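Local coordinates for ginlfy protein (Ginkgo biloba, PDB 4UDE) that probably acts as a DNA-binding transcription factor of the LEAFY family, this piece being its SAM oligomerisation domain, at residues T26-M31 / R51-I56. Numbering follows the deposited sequence.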
# COMPACT_ATOMS: atom_id res chain seq x y z
N THR A 26 -8.04 2.69 -4.04
CA THR A 26 -8.92 3.86 -4.00
C THR A 26 -9.06 4.34 -2.55
O THR A 26 -8.94 5.54 -2.30
CB THR A 26 -10.26 3.50 -4.68
OG1 THR A 26 -10.11 3.66 -6.09
CG2 THR A 26 -11.41 4.34 -4.22
N LYS A 27 -9.31 3.42 -1.61
CA LYS A 27 -9.45 3.80 -0.23
C LYS A 27 -8.13 4.32 0.37
O LYS A 27 -8.16 5.31 1.09
CB LYS A 27 -10.05 2.65 0.61
CG LYS A 27 -10.45 3.07 2.03
CD LYS A 27 -11.42 4.25 2.14
CE LYS A 27 -12.82 3.93 1.68
NZ LYS A 27 -13.70 5.13 1.75
N MET A 28 -7.00 3.69 0.04
CA MET A 28 -5.67 4.13 0.52
C MET A 28 -5.33 5.56 0.04
O MET A 28 -4.83 6.35 0.84
CB MET A 28 -4.59 3.11 0.13
CG MET A 28 -4.74 1.78 0.84
SD MET A 28 -3.50 0.57 0.32
CE MET A 28 -2.06 1.26 1.14
N VAL A 29 -5.67 5.90 -1.21
CA VAL A 29 -5.46 7.25 -1.78
C VAL A 29 -6.30 8.27 -0.98
O VAL A 29 -5.79 9.32 -0.59
CB VAL A 29 -5.83 7.29 -3.29
CG1 VAL A 29 -5.85 8.73 -3.84
CG2 VAL A 29 -4.87 6.43 -4.09
N GLU A 30 -7.58 7.92 -0.74
CA GLU A 30 -8.55 8.73 -0.01
C GLU A 30 -8.07 8.97 1.44
O GLU A 30 -8.27 10.06 1.99
CB GLU A 30 -9.90 8.01 -0.08
CG GLU A 30 -11.07 8.70 0.59
CD GLU A 30 -12.32 7.83 0.60
OE1 GLU A 30 -12.55 7.10 -0.40
OE2 GLU A 30 -13.05 7.87 1.62
N MET A 31 -7.38 7.97 2.03
CA MET A 31 -6.80 8.06 3.37
C MET A 31 -5.51 8.89 3.39
O MET A 31 -5.02 9.20 4.47
CB MET A 31 -6.55 6.67 3.95
CG MET A 31 -7.79 6.00 4.43
SD MET A 31 -7.42 4.37 5.12
CE MET A 31 -7.45 3.52 3.77
N ARG A 51 -5.43 -3.41 9.56
CA ARG A 51 -6.51 -3.56 10.54
C ARG A 51 -7.50 -2.36 10.44
O ARG A 51 -8.71 -2.56 10.50
CB ARG A 51 -5.89 -3.64 11.94
CG ARG A 51 -6.72 -4.43 12.95
CD ARG A 51 -6.04 -4.50 14.32
NE ARG A 51 -4.70 -5.10 14.28
CZ ARG A 51 -3.56 -4.44 14.49
NH1 ARG A 51 -3.58 -3.14 14.76
NH2 ARG A 51 -2.39 -5.08 14.42
N THR A 52 -6.97 -1.13 10.30
CA THR A 52 -7.72 0.13 10.14
C THR A 52 -8.61 0.06 8.86
O THR A 52 -9.77 0.44 8.91
CB THR A 52 -6.68 1.29 10.14
OG1 THR A 52 -6.12 1.36 11.44
CG2 THR A 52 -7.26 2.64 9.77
N LEU A 53 -8.05 -0.42 7.74
CA LEU A 53 -8.80 -0.56 6.49
C LEU A 53 -10.09 -1.40 6.69
O LEU A 53 -11.16 -1.00 6.24
CB LEU A 53 -7.90 -1.20 5.42
CG LEU A 53 -6.96 -0.27 4.67
CD1 LEU A 53 -5.85 -1.08 3.97
CD2 LEU A 53 -7.69 0.52 3.65
N VAL A 54 -9.97 -2.55 7.38
CA VAL A 54 -11.07 -3.49 7.65
C VAL A 54 -12.02 -2.94 8.73
O VAL A 54 -13.21 -2.87 8.50
CB VAL A 54 -10.54 -4.91 8.05
CG1 VAL A 54 -11.68 -5.85 8.45
CG2 VAL A 54 -9.68 -5.53 6.95
N ASP A 55 -11.48 -2.62 9.93
CA ASP A 55 -12.27 -2.18 11.09
C ASP A 55 -12.95 -0.82 10.97
O ASP A 55 -14.10 -0.68 11.36
CB ASP A 55 -11.44 -2.25 12.38
CG ASP A 55 -10.97 -3.65 12.80
OD1 ASP A 55 -11.40 -4.65 12.18
OD2 ASP A 55 -10.20 -3.74 13.79
N ILE A 56 -12.23 0.20 10.48
CA ILE A 56 -12.77 1.55 10.42
C ILE A 56 -13.33 1.91 9.06
O ILE A 56 -14.42 2.49 8.96
CB ILE A 56 -11.68 2.57 10.91
CG1 ILE A 56 -11.21 2.22 12.35
CG2 ILE A 56 -12.16 4.03 10.82
CD1 ILE A 56 -9.84 2.68 12.66
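Leu53 of helix 43-55 meets Lys27 and Met28 of helix 22-30 and Met31 of the same segment 26-31, and it carries the contact. Thr52, just before it, lies at the margin; its hydroxyl is occupied by the carbonyl of Asp48 one turn back, a common way for threonine to satisfy its OG1 within a helix. Leu53 sets its CG anti to the carbonyl carbon (chi1 -82°), and chi2 (162°) then turns CD2 toward 26-31. There this one methyl meets three side chains. The side chains of Met31 and Leu53 cross obliquely, with Met31 SD 4.1 Å from Leu53 CD2; the terminal methyl of Met31 is modelled too close for its exact position to be trusted. Lys27 offers aliphatic carbon, its CG lying 4.1 Å from Leu53 CD2, and Met28 adds its CG at 4.3 Å from the same methyl. A branched leucine and two flexible methionines suit such an apolar meeting. Lys27 serves two purposes: bends at chi2 and chi3 take its amine away from Leu53 to Glu30, where NZ and OE2 form a 2.8 Å salt bridge entered from above the carboxylate plane. With an alanine here, Leu53 would probably lose part of its apolar cover and Glu30 its charged mate. Within the SAM domain's helical bundle, the contact joins helix 22-30 to the C-terminal end of helix 43-55; the following loop adds Tyr57 against Met31 and Val59 against Lys27 and Leu53, while Met28 also packs on Leu11 and Phe15 of helix 2-15.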